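Side-chain contacts in aminotransferase (Paracoccus denitrificans, PDB 4GRX), which probably catalyses the transfer of amino groups from amine donors to carbonyl acceptors, using pyridoxal 5'-phosphate as cofactor: residues N160-V165 against S171-P176; E131-M136 against I266-I271; L191-P194 against R198-E201; A64-W69 against F274-N279; I244-G249 against L284-M289. All coordinates share one frame; numbering follows the deposited sequence.

Interaction 1 (N160-V165 against S171-P176)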
# COMPACT_ATOMS: atom_id res chain seq x y z
N ASN A 160 7.11 -15.48 14.92
CA ASN A 160 8.21 -15.03 14.07
C ASN A 160 7.82 -14.77 12.61
O ASN A 160 8.67 -14.34 11.83
CB ASN A 160 9.42 -15.97 14.14
CG ASN A 160 10.06 -16.02 15.53
OD1 ASN A 160 10.14 -15.02 16.24
ND2 ASN A 160 10.54 -17.20 15.91
N ALA A 161 6.57 -15.01 12.22
CA ALA A 161 6.17 -14.70 10.84
C ALA A 161 6.22 -13.19 10.59
O ALA A 161 6.04 -12.38 11.52
CB ALA A 161 4.78 -15.22 10.55
N TYR A 162 6.47 -12.81 9.36
CA TYR A 162 6.31 -11.40 9.02
C TYR A 162 5.50 -11.29 7.75
O TYR A 162 5.91 -11.76 6.69
CB TYR A 162 7.67 -10.71 8.89
CG TYR A 162 7.55 -9.21 8.65
CD1 TYR A 162 7.67 -8.29 9.72
CD2 TYR A 162 7.32 -8.70 7.37
CE1 TYR A 162 7.55 -6.93 9.50
CE2 TYR A 162 7.21 -7.34 7.15
CZ TYR A 162 7.32 -6.47 8.21
OH TYR A 162 7.22 -5.14 7.97
N HIS A 163 4.32 -10.68 7.85
CA HIS A 163 3.45 -10.55 6.70
C HIS A 163 3.06 -9.13 6.39
O HIS A 163 2.38 -8.87 5.39
CB HIS A 163 2.23 -11.45 6.85
CG HIS A 163 2.56 -12.91 7.01
ND1 HIS A 163 2.83 -13.72 5.95
CD2 HIS A 163 2.61 -13.72 8.16
CE1 HIS A 163 3.08 -14.98 6.41
NE2 HIS A 163 2.93 -14.98 7.75
N GLY A 164 3.49 -8.17 7.23
CA GLY A 164 3.37 -6.77 6.88
C GLY A 164 2.98 -5.84 8.01
O GLY A 164 2.99 -6.21 9.18
N VAL A 165 2.63 -4.60 7.65
CA VAL A 165 2.41 -3.56 8.64
C VAL A 165 1.03 -2.90 8.67
O VAL A 165 0.83 -2.04 9.52
CB VAL A 165 3.50 -2.45 8.62
CG1 VAL A 165 4.89 -3.03 8.91
CG2 VAL A 165 3.47 -1.66 7.32
N SER A 171 -1.27 -8.01 12.44
CA SER A 171 -1.88 -9.02 13.31
C SER A 171 -1.42 -10.39 12.85
O SER A 171 -1.35 -11.34 13.64
CB SER A 171 -3.40 -8.94 13.24
OG SER A 171 -3.87 -7.70 13.72
N MET A 172 -1.07 -10.46 11.57
CA MET A 172 -0.53 -11.67 10.99
C MET A 172 0.94 -11.94 11.42
O MET A 172 1.41 -13.08 11.51
CB MET A 172 -0.68 -11.58 9.48
CG MET A 172 -2.12 -11.67 9.01
SD MET A 172 -2.13 -11.98 7.24
CE MET A 172 -2.60 -10.36 6.68
N THR A 173 1.64 -10.85 11.72
CA THR A 173 3.05 -10.86 12.04
C THR A 173 3.27 -11.28 13.49
O THR A 173 2.69 -10.70 14.40
CB THR A 173 3.63 -9.46 11.72
OG1 THR A 173 3.66 -9.29 10.29
CG2 THR A 173 5.02 -9.25 12.33
N GLY A 174 4.09 -12.29 13.72
CA GLY A 174 4.24 -12.80 15.07
C GLY A 174 5.46 -12.25 15.76
O GLY A 174 6.47 -12.94 15.83
N LYS A 175 5.36 -11.04 16.30
CA LYS A 175 6.49 -10.31 16.90
C LYS A 175 6.05 -9.51 18.15
O LYS A 175 5.00 -8.86 18.13
CB LYS A 175 7.05 -9.29 15.89
CG LYS A 175 7.69 -9.87 14.66
CD LYS A 175 9.19 -9.74 14.73
CE LYS A 175 9.84 -10.64 13.71
NZ LYS A 175 11.28 -10.29 13.49
N PRO A 176 6.90 -9.48 19.22
CA PRO A 176 6.46 -8.77 20.41
C PRO A 176 6.06 -7.31 20.16
O PRO A 176 5.18 -6.80 20.85
CB PRO A 176 7.68 -8.83 21.34
CG PRO A 176 8.48 -9.99 20.84
CD PRO A 176 8.28 -9.99 19.36

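Interaction 2 (E131-M136 against I266-I271)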
# COMPACT_ATOMS: atom_id res chain seq x y z
N GLU A 131 -0.29 -4.71 1.73
CA GLU A 131 -1.57 -4.59 1.04
C GLU A 131 -2.04 -5.92 0.45
O GLU A 131 -3.20 -6.26 0.59
CB GLU A 131 -1.48 -3.56 -0.08
CG GLU A 131 -1.59 -2.12 0.36
CD GLU A 131 -1.46 -1.10 -0.79
OE1 GLU A 131 -0.66 -1.31 -1.73
OE2 GLU A 131 -2.12 -0.05 -0.74
N ALA A 132 -1.14 -6.67 -0.19
CA ALA A 132 -1.46 -7.96 -0.77
C ALA A 132 -1.96 -8.99 0.27
O ALA A 132 -2.95 -9.69 0.04
CB ALA A 132 -0.27 -8.50 -1.54
N ASN A 133 -1.29 -9.08 1.41
CA ASN A 133 -1.76 -9.97 2.48
C ASN A 133 -3.10 -9.50 3.05
O ASN A 133 -4.01 -10.32 3.26
CB ASN A 133 -0.70 -10.13 3.58
CG ASN A 133 0.41 -11.08 3.18
OD1 ASN A 133 0.15 -12.17 2.63
ND2 ASN A 133 1.65 -10.69 3.44
N ASP A 134 -3.20 -8.20 3.30
CA ASP A 134 -4.44 -7.57 3.68
C ASP A 134 -5.60 -7.89 2.70
O ASP A 134 -6.70 -8.33 3.12
CB ASP A 134 -4.23 -6.07 3.81
CG ASP A 134 -5.27 -5.42 4.67
OD1 ASP A 134 -6.47 -5.48 4.29
OD2 ASP A 134 -4.92 -4.87 5.73
N THR A 135 -5.36 -7.67 1.40
CA THR A 135 -6.28 -8.03 0.33
C THR A 135 -6.66 -9.52 0.40
O THR A 135 -7.84 -9.86 0.26
CB THR A 135 -5.69 -7.70 -1.06
OG1 THR A 135 -5.66 -6.28 -1.26
CG2 THR A 135 -6.50 -8.35 -2.19
N MET A 136 -5.65 -10.38 0.63
CA MET A 136 -5.87 -11.83 0.66
C MET A 136 -6.83 -12.25 1.76
O MET A 136 -7.68 -13.12 1.55
CB MET A 136 -4.56 -12.62 0.81
CG MET A 136 -4.74 -14.12 0.63
SD MET A 136 -5.23 -14.54 -1.06
CE MET A 136 -6.74 -15.48 -0.77
N ILE A 266 -2.02 -20.31 1.97
CA ILE A 266 -1.47 -19.21 1.21
C ILE A 266 0.02 -19.17 1.44
O ILE A 266 0.49 -19.17 2.59
CB ILE A 266 -2.07 -17.88 1.67
CG1 ILE A 266 -3.60 -17.99 1.85
CG2 ILE A 266 -1.63 -16.73 0.77
CD1 ILE A 266 -4.38 -18.04 0.57
N SER A 267 0.77 -19.14 0.34
CA SER A 267 2.22 -19.03 0.42
C SER A 267 2.70 -17.59 0.24
O SER A 267 2.58 -17.01 -0.84
CB SER A 267 2.91 -19.96 -0.58
OG SER A 267 4.32 -19.90 -0.40
N ASP A 268 3.26 -17.03 1.30
CA ASP A 268 3.82 -15.69 1.22
C ASP A 268 5.22 -15.76 0.60
O ASP A 268 6.21 -16.05 1.27
CB ASP A 268 3.83 -15.03 2.60
CG ASP A 268 4.15 -13.54 2.53
OD1 ASP A 268 4.66 -13.09 1.48
OD2 ASP A 268 3.90 -12.84 3.54
N GLU A 269 5.28 -15.49 -0.70
CA GLU A 269 6.49 -15.55 -1.49
C GLU A 269 7.06 -14.15 -1.72
O GLU A 269 7.73 -13.89 -2.73
CB GLU A 269 6.19 -16.20 -2.84
CG GLU A 269 5.69 -17.64 -2.77
CD GLU A 269 6.81 -18.64 -2.52
OE1 GLU A 269 7.99 -18.23 -2.47
OE2 GLU A 269 6.52 -19.84 -2.37
N VAL A 270 6.80 -13.23 -0.80
CA VAL A 270 7.27 -11.86 -0.97
C VAL A 270 8.81 -11.76 -0.99
O VAL A 270 9.37 -10.88 -1.64
CB VAL A 270 6.64 -10.89 0.05
CG1 VAL A 270 7.47 -9.63 0.22
CG2 VAL A 270 5.23 -10.51 -0.39
N ILE A 271 9.49 -12.68 -0.29
CA ILE A 271 10.96 -12.74 -0.28
C ILE A 271 11.48 -13.95 -1.05
O ILE A 271 12.58 -13.91 -1.63
CB ILE A 271 11.52 -12.77 1.16
CG1 ILE A 271 11.44 -11.37 1.76
CG2 ILE A 271 12.96 -13.27 1.16
CD1 ILE A 271 11.81 -11.33 3.21

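Interaction 3 (L191-P194 against R198-E201)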
# COMPACT_ATOMS: atom_id res chain seq x y z
N LEU A 191 0.86 -19.87 15.78
CA LEU A 191 1.29 -21.23 16.15
C LEU A 191 2.79 -21.26 16.27
O LEU A 191 3.46 -20.30 15.88
CB LEU A 191 0.92 -22.20 15.04
CG LEU A 191 -0.46 -22.22 14.41
CD1 LEU A 191 -0.31 -22.78 13.01
CD2 LEU A 191 -1.38 -23.09 15.25
N THR A 192 3.34 -22.36 16.77
CA THR A 192 4.78 -22.43 17.01
C THR A 192 5.58 -22.30 15.71
O THR A 192 5.22 -22.88 14.67
CB THR A 192 5.18 -23.74 17.70
OG1 THR A 192 4.28 -24.02 18.75
CG2 THR A 192 6.56 -23.66 18.27
N CYS A 193 6.65 -21.54 15.79
CA CYS A 193 7.56 -21.34 14.68
C CYS A 193 8.38 -22.63 14.46
O CYS A 193 8.99 -23.13 15.40
CB CYS A 193 8.47 -20.16 15.00
SG CYS A 193 9.83 -20.00 13.84
N PRO A 194 8.42 -23.16 13.21
CA PRO A 194 9.14 -24.42 12.94
C PRO A 194 10.67 -24.27 12.91
O PRO A 194 11.33 -24.75 11.99
CB PRO A 194 8.58 -24.87 11.58
CG PRO A 194 8.11 -23.62 10.92
CD PRO A 194 7.70 -22.66 12.02
N ARG A 198 15.68 -23.53 17.96
CA ARG A 198 15.15 -22.73 19.06
C ARG A 198 14.09 -23.46 19.87
O ARG A 198 14.13 -23.45 21.10
CB ARG A 198 14.63 -21.37 18.56
CG ARG A 198 13.99 -20.52 19.66
CD ARG A 198 14.17 -19.01 19.42
NE ARG A 198 15.47 -18.56 19.92
CZ ARG A 198 16.38 -17.90 19.20
NH1 ARG A 198 16.14 -17.56 17.92
NH2 ARG A 198 17.54 -17.57 19.78
N TYR A 199 13.15 -24.12 19.20
CA TYR A 199 11.93 -24.56 19.88
C TYR A 199 11.84 -26.08 20.11
O TYR A 199 10.90 -26.56 20.75
CB TYR A 199 10.68 -23.98 19.19
CG TYR A 199 10.62 -22.45 19.17
CD1 TYR A 199 10.88 -21.72 17.99
CD2 TYR A 199 10.31 -21.72 20.33
CE1 TYR A 199 10.84 -20.33 17.97
CE2 TYR A 199 10.26 -20.32 20.32
CZ TYR A 199 10.53 -19.63 19.14
OH TYR A 199 10.47 -18.25 19.13
N GLY A 200 12.82 -26.82 19.59
CA GLY A 200 12.88 -28.28 19.80
C GLY A 200 13.14 -28.58 21.26
O GLY A 200 13.88 -27.86 21.92
N GLU A 201 12.53 -29.65 21.78
CA GLU A 201 12.66 -29.99 23.20
C GLU A 201 13.84 -30.92 23.56
O GLU A 201 14.43 -31.57 22.70
CB GLU A 201 11.35 -30.55 23.74
CG GLU A 201 10.41 -29.46 24.21
CD GLU A 201 8.97 -29.93 24.30
OE1 GLU A 201 8.74 -31.15 24.48
OE2 GLU A 201 8.06 -29.07 24.18

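Interaction 4 (A64-W69 against F274-N279)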
# COMPACT_ATOMS: atom_id res chain seq x y z
N ALA A 64 24.79 -5.64 1.79
CA ALA A 64 24.55 -7.08 1.81
C ALA A 64 23.12 -7.41 2.22
O ALA A 64 22.81 -8.55 2.54
CB ALA A 64 25.54 -7.77 2.74
N ASN A 65 22.25 -6.41 2.20
CA ASN A 65 20.84 -6.60 2.56
C ASN A 65 19.96 -6.34 1.36
O ASN A 65 18.74 -6.22 1.49
CB ASN A 65 20.48 -5.66 3.71
CG ASN A 65 19.38 -6.21 4.58
OD1 ASN A 65 18.25 -5.70 4.58
ND2 ASN A 65 19.69 -7.25 5.34
N SER A 66 20.58 -6.23 0.19
CA SER A 66 19.90 -5.96 -1.07
C SER A 66 19.04 -4.73 -0.94
O SER A 66 17.94 -4.70 -1.48
CB SER A 66 19.01 -7.13 -1.48
OG SER A 66 19.75 -8.15 -2.10
N GLY A 67 19.54 -3.74 -0.22
CA GLY A 67 18.71 -2.67 0.31
C GLY A 67 17.75 -3.32 1.29
O GLY A 67 18.05 -3.47 2.47
N LEU A 68 16.61 -3.78 0.78
CA LEU A 68 15.62 -4.40 1.62
C LEU A 68 15.10 -5.70 1.02
O LEU A 68 13.92 -5.82 0.75
CB LEU A 68 14.49 -3.42 1.83
CG LEU A 68 13.69 -3.50 3.12
CD1 LEU A 68 14.56 -3.93 4.30
CD2 LEU A 68 13.04 -2.15 3.35
N TRP A 69 15.99 -6.68 0.86
CA TRP A 69 15.72 -7.97 0.17
C TRP A 69 15.47 -7.86 -1.31
O TRP A 69 15.64 -8.84 -2.03
CB TRP A 69 14.55 -8.74 0.79
CG TRP A 69 14.54 -8.86 2.29
CD1 TRP A 69 14.05 -7.94 3.21
CD2 TRP A 69 15.01 -10.00 3.10
NE1 TRP A 69 14.20 -8.41 4.49
CE2 TRP A 69 14.77 -9.63 4.50
CE3 TRP A 69 15.59 -11.22 2.82
CZ2 TRP A 69 15.10 -10.47 5.55
CZ3 TRP A 69 15.93 -12.06 3.88
CH2 TRP A 69 15.69 -11.70 5.22
N PHE A 274 10.95 -15.72 -6.99
CA PHE A 274 12.03 -15.47 -7.96
C PHE A 274 13.43 -15.52 -7.38
O PHE A 274 14.15 -14.52 -7.47
CB PHE A 274 11.83 -14.12 -8.65
CG PHE A 274 10.47 -13.94 -9.21
CD1 PHE A 274 9.56 -13.13 -8.56
CD2 PHE A 274 10.09 -14.59 -10.38
CE1 PHE A 274 8.28 -12.97 -9.07
CE2 PHE A 274 8.82 -14.43 -10.90
CZ PHE A 274 7.91 -13.62 -10.24
N GLY A 275 13.81 -16.65 -6.78
CA GLY A 275 15.22 -17.04 -6.70
C GLY A 275 16.02 -17.18 -5.42
O GLY A 275 16.88 -18.06 -5.32
N ARG A 276 15.77 -16.32 -4.44
CA ARG A 276 16.63 -16.28 -3.27
C ARG A 276 16.83 -17.66 -2.60
O ARG A 276 17.88 -17.92 -1.99
CB ARG A 276 16.14 -15.21 -2.27
CG ARG A 276 17.21 -14.72 -1.32
CD ARG A 276 16.78 -13.47 -0.55
NE ARG A 276 16.95 -12.24 -1.33
CZ ARG A 276 18.12 -11.65 -1.61
NH1 ARG A 276 19.27 -12.17 -1.20
NH2 ARG A 276 18.14 -10.53 -2.33
N THR A 277 15.85 -18.54 -2.76
CA THR A 277 15.83 -19.84 -2.10
C THR A 277 16.58 -20.92 -2.86
O THR A 277 16.90 -21.97 -2.29
CB THR A 277 14.38 -20.36 -1.96
OG1 THR A 277 13.64 -20.07 -3.17
CG2 THR A 277 13.74 -19.70 -0.74
N GLY A 278 16.85 -20.65 -4.14
CA GLY A 278 17.44 -21.63 -5.04
C GLY A 278 16.49 -22.02 -6.15
O GLY A 278 16.81 -22.86 -6.98
N ASN A 279 15.32 -21.38 -6.17
CA ASN A 279 14.26 -21.67 -7.14
C ASN A 279 13.36 -20.50 -7.40
O ASN A 279 13.48 -19.49 -6.73
CB ASN A 279 13.40 -22.82 -6.66
CG ASN A 279 14.04 -24.15 -6.93
OD1 ASN A 279 14.54 -24.80 -6.02
ND2 ASN A 279 14.09 -24.53 -8.21
O HOH W 1 14.54 -11.54 -1.97

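Interaction 5 (I244-G249 against L284-M289)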
# COMPACT_ATOMS: atom_id res chain seq x y z
N ILE A 244 14.60 -18.15 8.78
CA ILE A 244 14.33 -19.42 9.45
C ILE A 244 13.78 -20.43 8.45
O ILE A 244 12.59 -20.35 8.09
CB ILE A 244 13.34 -19.25 10.63
CG1 ILE A 244 13.89 -18.24 11.65
CG2 ILE A 244 13.05 -20.60 11.28
CD1 ILE A 244 12.84 -17.72 12.63
N PRO A 245 14.65 -21.35 7.97
CA PRO A 245 14.20 -22.46 7.10
C PRO A 245 13.35 -23.40 7.91
O PRO A 245 13.67 -23.65 9.07
CB PRO A 245 15.51 -23.16 6.71
CG PRO A 245 16.56 -22.13 6.92
CD PRO A 245 16.11 -21.34 8.11
N PRO A 246 12.29 -23.95 7.32
CA PRO A 246 11.42 -24.83 8.09
C PRO A 246 12.12 -26.14 8.44
O PRO A 246 12.98 -26.59 7.69
CB PRO A 246 10.26 -25.10 7.15
CG PRO A 246 10.84 -24.94 5.79
CD PRO A 246 11.92 -23.90 5.90
N ALA A 247 11.75 -26.73 9.57
CA ALA A 247 12.17 -28.08 9.92
C ALA A 247 11.78 -29.05 8.81
O ALA A 247 10.74 -28.88 8.17
CB ALA A 247 11.55 -28.50 11.24
N LYS A 248 12.61 -30.08 8.59
CA LYS A 248 12.41 -31.03 7.48
C LYS A 248 11.05 -31.73 7.52
O LYS A 248 10.73 -32.36 8.51
CB LYS A 248 13.52 -32.08 7.43
CG LYS A 248 13.25 -33.15 6.37
CD LYS A 248 14.39 -34.16 6.19
CE LYS A 248 15.69 -33.47 5.79
NZ LYS A 248 15.55 -32.56 4.62
N GLY A 249 10.29 -31.61 6.43
CA GLY A 249 8.99 -32.28 6.31
C GLY A 249 7.83 -31.52 6.92
O GLY A 249 6.71 -32.04 7.01
N LEU A 284 8.40 -24.32 -4.46
CA LEU A 284 9.15 -25.26 -5.27
C LEU A 284 10.26 -25.89 -4.43
O LEU A 284 10.36 -27.11 -4.38
CB LEU A 284 9.71 -24.62 -6.55
CG LEU A 284 8.67 -24.15 -7.58
CD1 LEU A 284 9.31 -23.37 -8.73
CD2 LEU A 284 7.81 -25.29 -8.12
N THR A 285 11.05 -25.06 -3.75
CA THR A 285 12.22 -25.53 -2.98
C THR A 285 11.85 -26.53 -1.89
O THR A 285 12.57 -27.50 -1.66
CB THR A 285 13.02 -24.35 -2.36
OG1 THR A 285 13.48 -23.48 -3.41
CG2 THR A 285 14.23 -24.85 -1.56
N TYR A 286 10.72 -26.30 -1.25
CA TYR A 286 10.24 -27.14 -0.17
C TYR A 286 9.12 -28.06 -0.60
O TYR A 286 8.50 -28.72 0.24
CB TYR A 286 9.87 -26.27 1.05
CG TYR A 286 11.12 -25.69 1.69
CD1 TYR A 286 11.92 -26.46 2.53
CD2 TYR A 286 11.52 -24.39 1.40
CE1 TYR A 286 13.08 -25.96 3.09
CE2 TYR A 286 12.69 -23.88 1.95
CZ TYR A 286 13.46 -24.67 2.79
OH TYR A 286 14.61 -24.15 3.33
N ASP A 287 8.85 -28.09 -1.90
CA ASP A 287 8.01 -29.12 -2.54
C ASP A 287 6.57 -29.23 -1.99
O ASP A 287 6.16 -30.30 -1.55
CB ASP A 287 8.73 -30.48 -2.48
CG ASP A 287 8.30 -31.44 -3.60
OD1 ASP A 287 8.36 -31.05 -4.80
OD2 ASP A 287 7.93 -32.60 -3.30
N PHE A 288 5.83 -28.13 -1.98
CA PHE A 288 4.39 -28.16 -1.67
C PHE A 288 3.62 -27.28 -2.65
O PHE A 288 4.19 -26.37 -3.23
CB PHE A 288 4.10 -27.75 -0.21
CG PHE A 288 4.35 -26.29 0.09
CD1 PHE A 288 5.57 -25.88 0.61
CD2 PHE A 288 3.37 -25.33 -0.14
CE1 PHE A 288 5.81 -24.55 0.90
CE2 PHE A 288 3.60 -24.00 0.14
CZ PHE A 288 4.82 -23.61 0.66
N MET A 289 2.33 -27.59 -2.83
CA MET A 289 1.41 -26.81 -3.68
C MET A 289 0.47 -25.93 -2.84
O MET A 289 -0.37 -26.45 -2.11
CB MET A 289 0.60 -27.74 -4.59
CG MET A 289 -0.21 -27.01 -5.67
SD MET A 289 0.80 -26.05 -6.84
CE MET A 289 1.39 -27.33 -7.96

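Interaction 1 (N160-V165 against S171-P176)
The backbone N of His-163 donates to OG1 of Thr-173 at 2.9 Å, and the bond is nearly straight (168° at the hydrogen). Thr-173 turns OG1 to lie beside its own backbone N (chi1 -71°). From there the hydroxyl can also bond to Ser-169 O one helical turn back, so two partners hold its rotation. The methyl branch of Thr-173 meets Tyr-162, with CG2 3.8 Å from CD1. These two side chains run side by side and point the same way. OG1 sits over one face of the Tyr-162 ring, displaced toward the rim. Met-172 and Asp-268 both meet His-163. CB of His-163 lies 3.9 Å from CB of Met-172. Its CD2 edge points at Met-172 O in the ring plane, 3.6 Å away. ND1 is hydrogen-bonded to Asp-268, which helps fix the ring. The Met-172 sulfur stands oblique to the imidazole, with SD 5.3 Å from the centroid of the His-163 ring. Two backbone bonds close the other end. Asn-160 N gives to Gly-174 O at 2.8 Å, and Gly-174 N gives to Ala-161 O at 2.9 Å. NZ of Lys-175 is hydrogen-bonded to Ala-240 O. The loop after strand 154-158 thus folds back on the end of helix 167-172 and places Tyr-162 in the delta-amino valeric acid pocket of this class III aminotransferase.

Interaction 2 (E131-M136 against I266-I271)
Ile-266 opens the strand segment and meets Met-136 of helix 129-146. The two side chains reach toward each other tip to tip, with CD1 of Ile-266 3.7 Å from CE of Met-136. CG of Met-136, anti to its backbone N, also lies 3.9 Å from this CD1; bends at chi2 and chi3 then bring CE round to the same methyl. Phe-233 of the neighbouring strand packs against both residues. Ser-267 points away from the helix, and its OG donates to OE2 of Glu-269. Asp-268 carries the polar half of the contact. Its carboxylate stands anti to the backbone N (chi1 -168°) and crosses the Asn-133 side chain at about a right angle. ND2 of Asn-133 donates to OD2 of Asp-268 at 3.1 Å. The donor comes from above the carboxylate plane, 54° out of it. OD2 also accepts from ND1 of His-163, while ND2 of Asn-133 gives to His-163 O. Asn-133 and His-163 thus act together as a second shell around the carboxylate. The other oxygen, OD1, accepts from the backbone N of Val-270 at 3.1 Å. This is an Asx turn, and it holds the second carboxylate oxygen. OD2 also lies close to N1 of the modified lysine at position 297. An aspartate in this place, near the pyridine nitrogen, is the hallmark of the cofactor site in fold type I pyridoxal phosphate enzymes.

Interaction 3 (L191-P194 against R198-E201)
The chi1 of Tyr-199 (-60°) sets CG beside its own backbone N and brings the phenol ring back against Cys-193. At Cys-193 the sulfur points opposite the backbone N (chi1 170°), and CB is left to face the ring. Cys-193 lies in the short loop after strand 188-191, an outermost strand of the seven-stranded sheet, and Tyr-199 in helix 196-199, which follows it. The contact is apolar between side chains. CB of Cys-193 is 3.8 Å from CE1 of Tyr-199. The carbonyl O of Cys-193 also comes to the ring, 3.5 Å from CD1 of Tyr-199, in an oblique approach. The sulfur makes a Cys sulfur-aromatic contact. SG of Cys-193 is 5.5 Å from the centroid of the Tyr-199 ring and 69° off its normal, again oblique. One face of the ring is taken by the neighbour in sequence, with CG of Arg-198 3.5 Å above the plane of the Tyr-199 ring and over its centre. NH2 of Arg-198 forms a salt bridge with Glu-394. OH of Tyr-199 has a weak hydrogen bond to ND2 of Asn-160. A serine at Tyr-199 would remove the ring and would probably leave the Cys-193 side chain and CG of Arg-198 without their shared packing surface, and the Asn-160 amide without its weak partner. Farther down the tyrosine, close to the backbone, CG2 of Thr-192 meets CB of Tyr-199 at 4.2 Å.

Interaction 4 (A64-W69 against F274-N279)
Arg-276 reaches across to Ser-66 and Trp-69 from a type I beta turn, Gly-275 to Gly-278, in the loop between strand 265-268 and helix 282-285. One nitrogen serves both residues. NH2 of Arg-276 donates to OG of Ser-66 at 2.9 Å. It also donates to the carbonyl O of Trp-69 at 3.0 Å. Neither bond is straight (131° and 141° at the hydrogens), and both acceptors are tilted from the guanidinium plane. NE donates to a water at the guanidinium edge, and that water lies 2.9 Å from Trp-69 O. The Arg-276 chain is extended over its first two torsions and bends at chi3, which turns the guanidinium into this group of acceptors. Farther out, NH1 gives to Phe-389 O and Pro-437 O. The buried cation is therefore gripped by carbonyls, a hydroxyl and a water. Ser-66 OG is held in its turn by Cys-436 O. The base of the arginine is set by the turn itself, where Gly-278 N bonds to Gly-275 O at 2.8 Å. The indole of Trp-69, about 5 Å from the bound ligand, meets the arginine by its edge: CE3 of Trp-69 is 4.2 Å from CD of Arg-276.

Interaction 5 (I244-G249 against L284-M289)
A CH-pi contact joins Pro-246 to Tyr-286, the residue at which helix 282-285 ends in a Schellman motif. The pyrrolidine lies over one face of the phenol ring. CG of Pro-246 is 3.8 Å from the centroid of the Tyr-286 ring and 19° off its normal. The neighbouring CD is nearer the hydroxyl end, 3.6 Å from CZ of Tyr-286. Pro-245 adds a smaller touch, with its CB 3.6 Å from OH of Tyr-286. The two prolines thus follow the phenol toward its hydroxyl, Pro-246 over the face and Pro-245 at OH. Tyr-286 is turned so that CG stands opposite its carbonyl carbon (chi1 -70°), and the ring extends toward the loop. Its other face is covered by the residue before it, with CG2 of Thr-285 3.9 Å above the plane of the Tyr-286 ring. The phenol is therefore sandwiched between a proline and a threonine methyl. A glycine in place of Tyr-286 would take this ring away, and is likely to open a gap between Pro-246 and the helix end and to leave the proline without its aromatic partner. The backbone around the tyrosine is held separately. Asp-287 has positive phi (58°), and its N bonds to Leu-284 O at 3.1 Å. Phe-288 N bonds to Cys-283 O, and Tyr-286 O accepts from NE2 of Gln-252. On the surface of the large domain, this proline-on-tyrosine contact joins a Schellman-capped helix end to the loop that leads into helix 250-260.

Interactions 1 and 2 form one network beside the cofactor. His-163 O is 2.8 Å from ND2 of Asn-133, and ND1 of His-163 is 2.8 Å from OD2 of Asp-268. The Tyr-162 side chain of interaction 1 is about 4 Å from the bound delta-amino valeric acid, and Asp-268 about 10 Å. Interaction 4 joins this region through Ile-271, whose CD1 is 3.5 Å from CD2 of Trp-69. Interactions 3 and 5 lie farther out. They meet where Pro-194 O is 3.1 Å from Ala-247 N, and Asn-160 of interaction 1 packs on both. Interaction 5 also meets interaction 4, with OG1 of Thr-285 3.1 Å from OD1 of Asn-279.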